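PDB 3PNZ: phosphotriesterase family protein from Listeria monocytogenes serotype 4b str. H7858, which probably hydrolyses phosphorylated sugar lactones, using a pair of zinc ions held in an amidohydrolase-fold barrel. Local coordinates for residues Phe18-Glu23 / Tyr290-Trp295; Asp54-Gly59 / Thr85-Val90; Val69-Arg74 / Ser98-Gly103; Lys104-Leu109 / Gly142-Pro147. One frame throughout, in Å; residues are numbered along the deposited sequence.

Interaction 1 (Phe18-Glu23 / Tyr290-Trp295); sequences FTYSHE and YIAKKW. With ZN (zinc ion), chain I.
Y20 lies on strand 19-23 of the amidohydrolase barrel and packs against the first turn of helix 289-305. H22, near the end of this strand, and H24, just past it, make the His-X-His zinc motif of this fold. Y20 precedes the chain corner at S21 and H22. With CG anti to the carbonyl carbon (chi1 -76°), its ring extends to the helix. The backbone N-H of A292 comes in at the ring edge, near its plane, and gives a hydrogen bond from A292 N to Y20 OH of 3.0 Å (153° at the hydrogen). The hydroxyl also donates to the carbonyl O of L288, so it is wedged into the opening turn of the helix with both its roles used. I291 runs antiparallel alongside the ring. Its CD1 lies over one ring face, and its CB is 3.7 Å from Y20 CZ. F18 adds a looser apolar touch, with its CE2 4.3 Å from A292 CB. H22 takes no part in this packing and goes to the metal. H24, D272 and the carboxylated K154 also bind this zinc ion, and H185 holds H22 ND1. H22 NE2 binds the zinc at 2.1 Å.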
loop_
_atom_site.group_PDB
_atom_site.type_symbol
_atom_site.label_atom_id
_atom_site.label_comp_id
_atom_site.label_asym_id
_atom_site.label_seq_id
_atom_site.Cartn_x
_atom_site.Cartn_y
_atom_site.Cartn_z
ATOM N N PHE A 18 9.879 11.516 5.645
ATOM C CA PHE A 18 9.558 10.331 6.433
ATOM C C PHE A 18 8.200 9.769 6.020
ATOM O O PHE A 18 7.187 10.461 6.092
ATOM C CB PHE A 18 9.571 10.666 7.932
ATOM C CG PHE A 18 9.517 9.458 8.813
ATOM C CD1 PHE A 18 10.681 8.891 9.300
ATOM C CD2 PHE A 18 8.304 8.884 9.142
ATOM C CE1 PHE A 18 10.638 7.761 10.105
ATOM C CE2 PHE A 18 8.253 7.761 9.949
ATOM C CZ PHE A 18 9.421 7.199 10.427
ATOM N N THR A 19 8.182 8.511 5.584
ATOM C CA THR A 19 7.013 7.958 4.904
ATOM C C THR A 19 6.575 6.610 5.471
ATOM O O THR A 19 7.412 5.732 5.699
ATOM C CB THR A 19 7.307 7.726 3.392
ATOM O OG1 THR A 19 7.627 8.973 2.755
ATOM C CG2 THR A 19 6.100 7.102 2.685
ATOM N N TYR A 20 5.272 6.458 5.686
ATOM C CA TYR A 20 4.665 5.139 5.908
ATOM C C TYR A 20 4.210 4.616 4.557
ATOM O O TYR A 20 3.404 5.256 3.888
ATOM C CB TYR A 20 3.433 5.240 6.819
ATOM C CG TYR A 20 3.685 5.434 8.304
ATOM C CD1 TYR A 20 4.958 5.343 8.852
ATOM C CD2 TYR A 20 2.625 5.695 9.160
ATOM C CE1 TYR A 20 5.169 5.524 10.222
ATOM C CE2 TYR A 20 2.821 5.873 10.525
ATOM C CZ TYR A 20 4.089 5.785 11.052
ATOM O OH TYR A 20 4.267 5.969 12.414
ATOM N N SER A 21 4.688 3.438 4.175
ATOM C CA SER A 21 4.526 2.946 2.805
ATOM C C SER A 21 3.250 2.160 2.465
ATOM O O SER A 21 3.042 1.825 1.305
ATOM C CB SER A 21 5.750 2.119 2.401
ATOM O OG SER A 21 6.901 2.938 2.295
ATOM N N HIS A 22 2.408 1.860 3.451
ATOM C CA HIS A 22 1.159 1.141 3.191
ATOM C C HIS A 22 0.178 1.347 4.339
ATOM O O HIS A 22 0.301 0.713 5.386
ATOM C CB HIS A 22 1.403 -0.364 2.997
ATOM C CG HIS A 22 0.163 -1.140 2.665
ATOM N ND1 HIS A 22 -0.005 -1.791 1.461
ATOM C CD2 HIS A 22 -0.976 -1.353 3.367
ATOM C CE1 HIS A 22 -1.187 -2.380 1.441
ATOM N NE2 HIS A 22 -1.796 -2.129 2.584
ATOM N N GLU A 23 -0.786 2.245 4.149
ATOM C CA GLU A 23 -1.776 2.514 5.187
ATOM C C GLU A 23 -3.179 2.642 4.622
ATOM O O GLU A 23 -3.375 2.647 3.410
ATOM C CB GLU A 23 -1.437 3.803 5.949
ATOM C CG GLU A 23 -0.076 3.799 6.637
ATOM C CD GLU A 23 0.006 2.796 7.783
ATOM O OE1 GLU A 23 -1.058 2.387 8.301
ATOM O OE2 GLU A 23 1.137 2.437 8.176
ATOM N N TYR A 290 2.315 4.872 16.416
ATOM C CA TYR A 290 3.093 3.748 16.936
ATOM C C TYR A 290 4.469 3.572 16.310
ATOM O O TYR A 290 5.467 3.486 17.020
ATOM C CB TYR A 290 2.324 2.430 16.850
ATOM C CG TYR A 290 3.122 1.296 17.453
ATOM C CD1 TYR A 290 3.174 1.116 18.829
ATOM C CD2 TYR A 290 3.857 0.434 16.652
ATOM C CE1 TYR A 290 3.917 0.084 19.390
ATOM C CE2 TYR A 290 4.608 -0.598 17.206
ATOM C CZ TYR A 290 4.633 -0.765 18.571
ATOM O OH TYR A 290 5.383 -1.781 19.123
ATOM N N ILE A 291 4.530 3.494 14.983
ATOM C CA ILE A 291 5.797 3.161 14.338
ATOM C C ILE A 291 6.867 4.222 14.589
ATOM O O ILE A 291 7.970 3.903 15.025
ATOM C CB ILE A 291 5.622 2.873 12.832
ATOM C CG1 ILE A 291 4.784 1.598 12.654
ATOM C CG2 ILE A 291 6.975 2.712 12.148
ATOM C CD1 ILE A 291 4.395 1.321 11.209
ATOM N N ALA A 292 6.528 5.481 14.332
ATOM C CA ALA A 292 7.455 6.586 14.567
ATOM C C ALA A 292 7.837 6.717 16.048
ATOM O O ALA A 292 9.000 6.941 16.382
ATOM C CB ALA A 292 6.844 7.888 14.055
ATOM N N LYS A 293 6.863 6.550 16.930
ATOM C CA LYS A 293 7.059 6.832 18.353
ATOM C C LYS A 293 7.741 5.700 19.117
ATOM O O LYS A 293 8.621 5.942 19.944
ATOM C CB LYS A 293 5.718 7.169 19.004
ATOM C CG LYS A 293 5.812 7.712 20.418
ATOM C CD LYS A 293 4.425 8.050 20.941
ATOM C CE LYS A 293 4.486 8.743 22.291
ATOM N NZ LYS A 293 3.119 9.099 22.771
ATOM N N LYS A 294 7.348 4.464 18.824
ATOM C CA LYS A 294 7.785 3.317 19.612
ATOM C C LYS A 294 8.621 2.288 18.843
ATOM O O LYS A 294 9.622 1.775 19.364
ATOM C CB LYS A 294 6.562 2.635 20.238
ATOM C CG LYS A 294 5.756 3.550 21.158
ATOM C CD LYS A 294 4.539 2.827 21.727
ATOM C CE LYS A 294 3.711 3.736 22.627
ATOM N NZ LYS A 294 2.430 3.089 23.051
ATOM N N TRP A 295 8.224 1.968 17.614
ATOM C CA TRP A 295 8.955 0.943 16.869
ATOM C C TRP A 295 10.349 1.404 16.463
ATOM O O TRP A 295 11.322 0.661 16.583
ATOM C CB TRP A 295 8.170 0.477 15.642
ATOM C CG TRP A 295 8.778 -0.719 14.949
ATOM C CD1 TRP A 295 8.545 -2.042 15.239
ATOM C CD2 TRP A 295 9.693 -0.708 13.842
ATOM N NE1 TRP A 295 9.266 -2.847 14.386
ATOM C CE2 TRP A 295 9.975 -2.054 13.518
ATOM C CE3 TRP A 295 10.297 0.306 13.088
ATOM C CZ2 TRP A 295 10.836 -2.410 12.483
ATOM C CZ3 TRP A 295 11.158 -0.054 12.054
ATOM C CH2 TRP A 295 11.414 -1.398 11.758
HETATM ZN ZN ZN I . -3.808 -2.538 3.136
#

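Interaction 2 (Asp54-Gly59 / Thr85-Val90); sequences DFADLG and TGIQIV
A56, in the last turn of helix 45-57, faces I87 at the entry to strand 88-92, with A56 CA and I87 CA 6.5 Å apart. No hydrogen bond joins the two backbones. Both segments change direction here. G59 has positive phi and closes helix 45-57 in a Schellman motif, while G86, also with positive phi, ends helix 75-85 and lets the chain turn into the strand. I87 has the largest share of the contact. Its CG1 is anti to the carbonyl carbon (chi1 -63°), and the further bend at chi2 (-60°) brings CD1 down on the helix. I87 CD1 is 3.5 Å from A56 CB, tighter than usual for two carbons, and 3.7 Å from A56 CA. The methyl rests directly on the alanine. F55 closes another side of the same methyl. Its ring meets I87 obliquely, and F55 CD2 is 3.8 Å from I87 CD1. T85 adds a marginal touch through its carbonyl O. Its OG1 works within its own segment, taking a nearly straight bond from I87 N to T85 OG1 (3.1 Å, 166°). This ST turn fixes the start of I87, and the T85 hydroxyl also bonds to the O of I81. I63 of strand 62-65 touches both F55 and I87, and V52 extends the same apolar patch. The contact joins the helix to the outside of the barrel wall. The side chains meet only through carbon, and no hydrogen bond crosses, so close fit holds the helix end to the strand entry.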
loop_
_atom_site.group_PDB
_atom_site.type_symbol
_atom_site.label_atom_id
_atom_site.label_comp_id
_atom_site.label_asym_id
_atom_site.label_seq_id
_atom_site.Cartn_x
_atom_site.Cartn_y
_atom_site.Cartn_z
ATOM N N ASP A 54 -1.143 13.008 14.769
ATOM C CA ASP A 54 -0.108 12.449 15.636
ATOM C C ASP A 54 1.161 12.158 14.834
ATOM O O ASP A 54 2.275 12.433 15.282
ATOM C CB ASP A 54 -0.584 11.158 16.302
ATOM C CG ASP A 54 -1.618 11.397 17.386
ATOM O OD1 ASP A 54 -1.649 12.511 17.957
ATOM O OD2 ASP A 54 -2.394 10.459 17.675
ATOM N N PHE A 55 0.976 11.566 13.658
ATOM C CA PHE A 55 2.077 11.251 12.747
ATOM C C PHE A 55 2.814 12.538 12.391
ATOM O O PHE A 55 4.034 12.624 12.508
ATOM C CB PHE A 55 1.500 10.576 11.500
ATOM C CG PHE A 55 2.514 10.225 10.436
ATOM C CD1 PHE A 55 3.494 9.267 10.664
ATOM C CD2 PHE A 55 2.427 10.804 9.174
ATOM C CE1 PHE A 55 4.404 8.923 9.663
ATOM C CE2 PHE A 55 3.327 10.471 8.169
ATOM C CZ PHE A 55 4.317 9.524 8.413
ATOM N N ALA A 56 2.059 13.544 11.978
ATOM C CA ALA A 56 2.637 14.844 11.651
ATOM C C ALA A 56 3.432 15.411 12.829
ATOM O O ALA A 56 4.557 15.890 12.660
ATOM C CB ALA A 56 1.542 15.810 11.226
ATOM N N ASP A 57 2.852 15.335 14.027
ATOM C CA ASP A 57 3.503 15.865 15.226
ATOM C C ASP A 57 4.828 15.165 15.530
ATOM O O ASP A 57 5.712 15.744 16.157
ATOM C CB ASP A 57 2.560 15.792 16.438
ATOM C CG ASP A 57 1.373 16.738 16.317
ATOM O OD1 ASP A 57 1.414 17.649 15.459
ATOM O OD2 ASP A 57 0.396 16.577 17.084
ATOM N N LEU A 58 4.967 13.920 15.076
ATOM C CA LEU A 58 6.184 13.150 15.307
ATOM C C LEU A 58 7.233 13.341 14.212
ATOM O O LEU A 58 8.310 12.751 14.269
ATOM C CB LEU A 58 5.850 11.663 15.449
ATOM C CG LEU A 58 5.163 11.271 16.757
ATOM C CD1 LEU A 58 4.531 9.889 16.637
ATOM C CD2 LEU A 58 6.142 11.321 17.923
ATOM N N GLY A 59 6.921 14.163 13.218
ATOM C CA GLY A 59 7.858 14.405 12.137
ATOM C C GLY A 59 7.591 13.587 10.885
ATOM O O GLY A 59 8.411 13.569 9.966
ATOM N N THR A 85 -3.791 18.668 7.862
ATOM C CA THR A 85 -2.639 18.233 8.644
ATOM C C THR A 85 -1.303 18.571 8.002
ATOM O O THR A 85 -0.276 18.612 8.680
ATOM C CB THR A 85 -2.648 16.707 8.847
ATOM O OG1 THR A 85 -2.527 16.065 7.571
ATOM C CG2 THR A 85 -3.930 16.260 9.528
ATOM N N GLY A 86 -1.307 18.776 6.690
ATOM C CA GLY A 86 -0.077 19.014 5.959
ATOM C C GLY A 86 0.627 17.738 5.516
ATOM O O GLY A 86 1.676 17.795 4.867
ATOM N N ILE A 87 0.066 16.582 5.866
ATOM C CA ILE A 87 0.664 15.304 5.473
ATOM C C ILE A 87 0.396 15.033 4.002
ATOM O O ILE A 87 -0.738 15.130 3.538
ATOM C CB ILE A 87 0.115 14.130 6.325
ATOM C CG1 ILE A 87 0.481 14.331 7.797
ATOM C CG2 ILE A 87 0.632 12.780 5.805
ATOM C CD1 ILE A 87 1.968 14.410 8.048
ATOM N N GLN A 88 1.450 14.702 3.269
ATOM C CA GLN A 88 1.326 14.364 1.855
ATOM C C GLN A 88 0.738 12.970 1.707
ATOM O O GLN A 88 1.127 12.051 2.433
ATOM C CB GLN A 88 2.694 14.458 1.182
ATOM C CG GLN A 88 3.254 15.881 1.249
ATOM C CD GLN A 88 4.717 16.000 0.864
ATOM O OE1 GLN A 88 5.135 17.022 0.309
ATOM N NE2 GLN A 88 5.506 14.981 1.170
ATOM N N ILE A 89 -0.212 12.815 0.792
ATOM C CA ILE A 89 -0.825 11.502 0.562
ATOM C C ILE A 89 -0.545 11.021 -0.857
ATOM O O ILE A 89 -0.793 11.741 -1.834
ATOM C CB ILE A 89 -2.362 11.536 0.773
ATOM C CG1 ILE A 89 -2.725 12.049 2.169
ATOM C CG2 ILE A 89 -2.984 10.155 0.533
ATOM C CD1 ILE A 89 -2.271 11.124 3.297
ATOM N N VAL A 90 -0.024 9.805 -0.976
ATOM C CA VAL A 90 0.053 9.146 -2.273
ATOM C C VAL A 90 -1.118 8.174 -2.350
ATOM O O VAL A 90 -1.187 7.224 -1.569
ATOM C CB VAL A 90 1.370 8.365 -2.436
ATOM C CG1 VAL A 90 1.373 7.588 -3.741
ATOM C CG2 VAL A 90 2.569 9.319 -2.367
#

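Interaction 3 (Val69-Arg74 / Ser98-Gly103); sequences VDYGRR and SFLWDG
D70 and L100 bury the largest areas here, and W101 follows. The indole N-H of W101 bonds to the D70 carboxylate, with W101 NE1 2.8 Å from D70 OD2. The oxygen lies close to the indole plane, but is met on its anti side, 28° out of the carboxylate plane. The planes of the two groups are 39° apart. D70 OD2 also takes the backbone N-H groups of N96 and K97, so three donors grip one buried oxygen. D70 CG sits between the backbone N and the carbonyl carbon (chi1 50°), which turns the carboxylate to the indole. L100 crosses D70 at about a right angle. Its CD1 is 3.8 Å from D70 OD2 and 3.5 Å from Y71 CD1, which it meets at the ring edge. Water 1 ties the backbones together by donating to D70 O and L100 O, at 2.9 Å from each. S98 CA lies over the centre of the W101 ring. The two loops follow barrel strands 62-65 and 88-92, at the end of the barrel that carries the zinc ions. W101 packs on helices 119-124 and 164-180 and L100 on helix 30-33, while Y71 meets H24 of the zinc site.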
loop_
_atom_site.group_PDB
_atom_site.type_symbol
_atom_site.label_atom_id
_atom_site.label_comp_id
_atom_site.label_asym_id
_atom_site.label_seq_id
_atom_site.Cartn_x
_atom_site.Cartn_y
_atom_site.Cartn_z
ATOM N N VAL A 69 -10.006 0.563 -5.372
ATOM C CA VAL A 69 -11.399 0.847 -5.734
ATOM C C VAL A 69 -12.396 -0.115 -5.083
ATOM O O VAL A 69 -13.543 0.256 -4.822
ATOM C CB VAL A 69 -11.610 0.864 -7.267
ATOM C CG1 VAL A 69 -11.604 -0.555 -7.836
ATOM C CG2 VAL A 69 -12.908 1.577 -7.612
ATOM N N ASP A 70 -11.945 -1.337 -4.810
ATOM C CA ASP A 70 -12.783 -2.354 -4.172
ATOM C C ASP A 70 -12.826 -2.231 -2.639
ATOM O O ASP A 70 -13.482 -3.026 -1.961
ATOM C CB ASP A 70 -12.330 -3.764 -4.598
ATOM C CG ASP A 70 -10.822 -3.980 -4.448
ATOM O OD1 ASP A 70 -10.087 -3.019 -4.137
ATOM O OD2 ASP A 70 -10.364 -5.130 -4.632
ATOM N N TYR A 71 -12.148 -1.227 -2.095
ATOM C CA TYR A 71 -12.037 -1.091 -0.649
ATOM C C TYR A 71 -12.735 0.169 -0.120
ATOM O O TYR A 71 -12.418 0.660 0.963
ATOM C CB TYR A 71 -10.560 -1.145 -0.215
ATOM C CG TYR A 71 -10.364 -1.750 1.156
ATOM C CD1 TYR A 71 -10.583 -3.105 1.371
ATOM C CD2 TYR A 71 -9.976 -0.970 2.233
ATOM C CE1 TYR A 71 -10.417 -3.670 2.626
ATOM C CE2 TYR A 71 -9.807 -1.528 3.501
ATOM C CZ TYR A 71 -10.031 -2.880 3.684
ATOM O OH TYR A 71 -9.866 -3.446 4.931
ATOM N N GLY A 72 -13.688 0.683 -0.899
ATOM C CA GLY A 72 -14.561 1.759 -0.448
ATOM C C GLY A 72 -13.870 3.071 -0.131
ATOM O O GLY A 72 -13.931 3.567 0.991
ATOM N N ARG A 73 -13.229 3.659 -1.135
ATOM C CA ARG A 73 -12.493 4.890 -0.923
ATOM C C ARG A 73 -13.398 6.029 -0.464
ATOM O O ARG A 73 -14.572 6.101 -0.839
ATOM C CB ARG A 73 -11.783 5.321 -2.205
ATOM C CG ARG A 73 -10.861 4.281 -2.826
ATOM C CD ARG A 73 -9.965 5.008 -3.810
ATOM N NE ARG A 73 -9.092 4.178 -4.631
ATOM C CZ ARG A 73 -9.348 3.842 -5.894
ATOM N NH1 ARG A 73 -10.488 4.210 -6.476
ATOM N NH2 ARG A 73 -8.471 3.124 -6.576
ATOM N N ARG A 74 -12.828 6.904 0.357
ATOM C CA ARG A 74 -13.427 8.190 0.694
ATOM C C ARG A 74 -12.399 9.272 0.352
ATOM O O ARG A 74 -11.829 9.918 1.235
ATOM C CB ARG A 74 -13.803 8.225 2.179
ATOM C CG ARG A 74 -14.952 7.289 2.548
ATOM C CD ARG A 74 -16.171 7.609 1.702
ATOM N NE ARG A 74 -17.378 6.885 2.095
ATOM C CZ ARG A 74 -17.770 5.721 1.582
ATOM N NH1 ARG A 74 -17.044 5.101 0.652
ATOM N NH2 ARG A 74 -18.895 5.167 2.008
ATOM N N SER A 98 -9.425 -10.199 -4.599
ATOM C CA SER A 98 -10.645 -10.665 -5.264
ATOM C C SER A 98 -11.821 -11.030 -4.361
ATOM O O SER A 98 -12.966 -10.977 -4.809
ATOM C CB SER A 98 -10.359 -11.828 -6.216
ATOM O OG SER A 98 -10.022 -13.005 -5.498
ATOM N N PHE A 99 -11.571 -11.395 -3.106
ATOM C CA PHE A 99 -12.696 -11.727 -2.232
ATOM C C PHE A 99 -13.586 -10.508 -1.975
ATOM O O PHE A 99 -14.788 -10.646 -1.751
ATOM C CB PHE A 99 -12.262 -12.454 -0.936
ATOM C CG PHE A 99 -11.775 -11.547 0.177
ATOM C CD1 PHE A 99 -12.660 -10.754 0.897
ATOM C CD2 PHE A 99 -10.436 -11.542 0.545
ATOM C CE1 PHE A 99 -12.213 -9.941 1.937
ATOM C CE2 PHE A 99 -9.981 -10.731 1.586
ATOM C CZ PHE A 99 -10.872 -9.931 2.280
ATOM N N LEU A 100 -13.003 -9.315 -2.057
ATOM C CA LEU A 100 -13.764 -8.075 -1.902
ATOM C C LEU A 100 -14.747 -7.843 -3.042
ATOM O O LEU A 100 -15.661 -7.026 -2.923
ATOM C CB LEU A 100 -12.816 -6.875 -1.855
ATOM C CG LEU A 100 -11.847 -6.801 -0.684
ATOM C CD1 LEU A 100 -10.840 -5.686 -0.944
ATOM C CD2 LEU A 100 -12.625 -6.576 0.606
ATOM N N TRP A 101 -14.547 -8.536 -4.154
ATOM C CA TRP A 101 -15.281 -8.209 -5.377
ATOM C C TRP A 101 -16.751 -8.614 -5.333
ATOM O O TRP A 101 -17.518 -8.293 -6.243
ATOM C CB TRP A 101 -14.577 -8.795 -6.603
ATOM C CG TRP A 101 -13.200 -8.232 -6.767
ATOM C CD1 TRP A 101 -12.669 -7.164 -6.093
ATOM C CD2 TRP A 101 -12.179 -8.694 -7.654
ATOM N NE1 TRP A 101 -11.377 -6.941 -6.503
ATOM C CE2 TRP A 101 -11.050 -7.869 -7.458
ATOM C CE3 TRP A 101 -12.101 -9.733 -8.585
ATOM C CZ2 TRP A 101 -9.864 -8.048 -8.166
ATOM C CZ3 TRP A 101 -10.918 -9.907 -9.293
ATOM C CH2 TRP A 101 -9.818 -9.066 -9.078
ATOM N N ASP A 102 -17.144 -9.308 -4.270
ATOM C CA ASP A 102 -18.548 -9.648 -4.070
ATOM C C ASP A 102 -19.328 -8.391 -3.695
ATOM O O ASP A 102 -20.547 -8.331 -3.866
ATOM C CB ASP A 102 -18.692 -10.707 -2.978
ATOM C CG ASP A 102 -20.141 -11.095 -2.727
ATOM O OD1 ASP A 102 -20.746 -11.754 -3.603
ATOM O OD2 ASP A 102 -20.672 -10.747 -1.647
ATOM N N GLY A 103 -18.613 -7.390 -3.184
ATOM C CA GLY A 103 -19.220 -6.144 -2.756
ATOM C C GLY A 103 -19.955 -5.412 -3.863
ATOM O O GLY A 103 -19.594 -5.502 -5.039
HETATM O O HOH W 1 -15.860 -4.546 -1.422
#

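Interaction 4 (Lys104-Leu109 / Gly142-Pro147); sequences KIKPEL and GLEGTP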
loop_
_atom_site.group_PDB
_atom_site.type_symbol
_atom_site.label_atom_id
_atom_site.label_comp_id
_atom_site.label_asym_id
_atom_site.label_seq_id
_atom_site.Cartn_x
_atom_site.Cartn_y
_atom_site.Cartn_z
ATOM N N LYS A 104 -20.998 -4.684 -3.479
ATOM C CA LYS A 104 -21.773 -3.901 -4.434
ATOM C C LYS A 104 -21.066 -2.620 -4.875
ATOM O O LYS A 104 -20.407 -1.943 -4.083
ATOM C CB LYS A 104 -23.154 -3.573 -3.861
ATOM C CG LYS A 104 -24.083 -4.768 -3.806
ATOM C CD LYS A 104 -25.427 -4.391 -3.208
ATOM C CE LYS A 104 -26.380 -5.576 -3.217
ATOM N NZ LYS A 104 -27.707 -5.219 -2.638
ATOM N N ILE A 105 -21.210 -2.299 -6.152
ATOM C CA ILE A 105 -20.659 -1.071 -6.699
ATOM C C ILE A 105 -21.511 0.113 -6.271
ATOM O O ILE A 105 -22.730 0.115 -6.471
ATOM C CB ILE A 105 -20.581 -1.151 -8.227
ATOM C CG1 ILE A 105 -19.528 -2.188 -8.628
ATOM C CG2 ILE A 105 -20.273 0.221 -8.829
ATOM C CD1 ILE A 105 -19.493 -2.485 -10.104
ATOM N N LYS A 106 -20.873 1.108 -5.664
ATOM C CA LYS A 106 -21.593 2.279 -5.182
ATOM C C LYS A 106 -22.074 3.129 -6.356
ATOM O O LYS A 106 -21.524 3.046 -7.458
ATOM C CB LYS A 106 -20.726 3.099 -4.222
ATOM C CG LYS A 106 -19.411 3.584 -4.809
ATOM C CD LYS A 106 -18.571 4.275 -3.748
ATOM C CE LYS A 106 -17.276 4.838 -4.316
ATOM N NZ LYS A 106 -16.441 5.459 -3.240
ATOM N N PRO A 107 -23.115 3.942 -6.126
ATOM C CA PRO A 107 -23.727 4.737 -7.197
ATOM C C PRO A 107 -22.726 5.658 -7.884
ATOM O O PRO A 107 -22.806 5.844 -9.097
ATOM C CB PRO A 107 -24.777 5.570 -6.456
ATOM C CG PRO A 107 -25.093 4.780 -5.233
ATOM C CD PRO A 107 -23.801 4.131 -4.836
ATOM N N GLU A 108 -21.799 6.220 -7.116
ATOM C CA GLU A 108 -20.830 7.173 -7.648
ATOM C C GLU A 108 -19.871 6.561 -8.669
ATOM O O GLU A 108 -19.283 7.275 -9.480
ATOM C CB GLU A 108 -20.025 7.815 -6.514
ATOM C CG GLU A 108 -20.838 8.699 -5.576
ATOM C CD GLU A 108 -21.516 7.923 -4.460
ATOM O OE1 GLU A 108 -21.433 6.675 -4.458
ATOM O OE2 GLU A 108 -22.131 8.565 -3.581
ATOM N N LEU A 109 -19.700 5.244 -8.621
ATOM C CA LEU A 109 -18.759 4.576 -9.512
ATOM C C LEU A 109 -19.369 4.226 -10.862
ATOM O O LEU A 109 -18.653 4.040 -11.844
ATOM C CB LEU A 109 -18.216 3.301 -8.863
ATOM C CG LEU A 109 -17.229 3.483 -7.709
ATOM C CD1 LEU A 109 -16.848 2.125 -7.133
ATOM C CD2 LEU A 109 -15.995 4.228 -8.184
ATOM N N GLY A 142 -7.877 11.498 -12.167
ATOM C CA GLY A 142 -8.270 11.582 -10.773
ATOM C C GLY A 142 -9.012 10.349 -10.293
ATOM O O GLY A 142 -9.564 9.585 -11.086
ATOM N N LEU A 143 -9.019 10.155 -8.980
ATOM C CA LEU A 143 -9.728 9.033 -8.376
ATOM C C LEU A 143 -11.228 9.304 -8.235
ATOM O O LEU A 143 -11.632 10.319 -7.676
ATOM C CB LEU A 143 -9.125 8.716 -7.006
ATOM C CG LEU A 143 -7.716 8.114 -7.001
ATOM C CD1 LEU A 143 -6.963 8.488 -5.725
ATOM C CD2 LEU A 143 -7.759 6.599 -7.196
ATOM N N GLU A 144 -12.042 8.385 -8.745
ATOM C CA GLU A 144 -13.482 8.375 -8.472
ATOM C C GLU A 144 -14.200 9.703 -8.693
ATOM O O GLU A 144 -14.986 10.136 -7.850
ATOM C CB GLU A 144 -13.736 7.891 -7.043
ATOM C CG GLU A 144 -13.114 6.542 -6.791
ATOM C CD GLU A 144 -13.586 5.892 -5.506
ATOM O OE1 GLU A 144 -13.129 4.764 -5.241
ATOM O OE2 GLU A 144 -14.399 6.496 -4.771
ATOM N N GLY A 145 -13.936 10.340 -9.828
ATOM C CA GLY A 145 -14.608 11.584 -10.169
ATOM C C GLY A 145 -14.064 12.826 -9.483
ATOM O O GLY A 145 -14.604 13.921 -9.662
ATOM N N THR A 146 -13.002 12.672 -8.696
ATOM C CA THR A 146 -12.381 13.808 -8.021
ATOM C C THR A 146 -11.136 14.236 -8.793
ATOM O O THR A 146 -10.681 13.517 -9.687
ATOM C CB THR A 146 -11.960 13.451 -6.578
ATOM O OG1 THR A 146 -10.739 12.694 -6.615
ATOM C CG2 THR A 146 -13.060 12.645 -5.867
ATOM N N PRO A 147 -10.571 15.401 -8.445
ATOM C CA PRO A 147 -9.335 15.850 -9.094
ATOM C C PRO A 147 -8.074 15.305 -8.431
ATOM O O PRO A 147 -6.976 15.714 -8.808
ATOM C CB PRO A 147 -9.366 17.377 -8.897
ATOM C CG PRO A 147 -10.652 17.683 -8.158
ATOM C CD PRO A 147 -11.097 16.417 -7.523
#
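K106 NZ and E144 OE2 form a salt bridge of 2.8 Å, the one polar bond between these two loops. The ammonium meets the carboxylate oxygen on its syn side, 27° out of the carboxylate plane. Both side chains are extended beyond CG and cross at about a right angle. K106 CE also lies against the carboxylate, 3.4 Å from E144 OE2. The other carboxylate oxygen, OE1, is held by R73 in a second salt bridge. With a cation on each oxygen, E144 would be expected to stay ionised. L109 supplies the apolar part of the contact. Its CD2 lies beside the glutamate stem, 3.9 Å from E144 CG. In the loop of K106, a bond of 3.1 Å from L109 N to K106 O closes a turn, and both side chains reach the same glutamate. On the other loop, L143 O accepts two bonds from T146, one from its N at 2.9 Å and one from OG1 at 2.8 Å. The hydroxyl arrives in the carbonyl plane, on a lone pair. E144 and G145 both have positive phi and form the corner of a type I' beta turn from L143 to T146.

Overall arrangement
Interactions 1 and 2 adjoin, with centres 11 Å apart. Y20 CZ is 3.4 Å from F55 CE1, so Y20 and F55 join the packing against helix 289-305 to that of helix 45-57, along the same sheet. Interactions 3 and 4 form a second pair, with centres 12 Å apart. R73 links them: its NH1 is 3.0 Å from E144 OE1, and its CZ is 3.4 Å from L143 CD2. The pairs are well separated, with 25 Å between the centres of interactions 1 and 3, which lie on opposite sides of the chain's centre. Interaction 1 holds the zinc ligand H22, while the Y71 side chain of interaction 3 lies about 6 Å from a zinc ion.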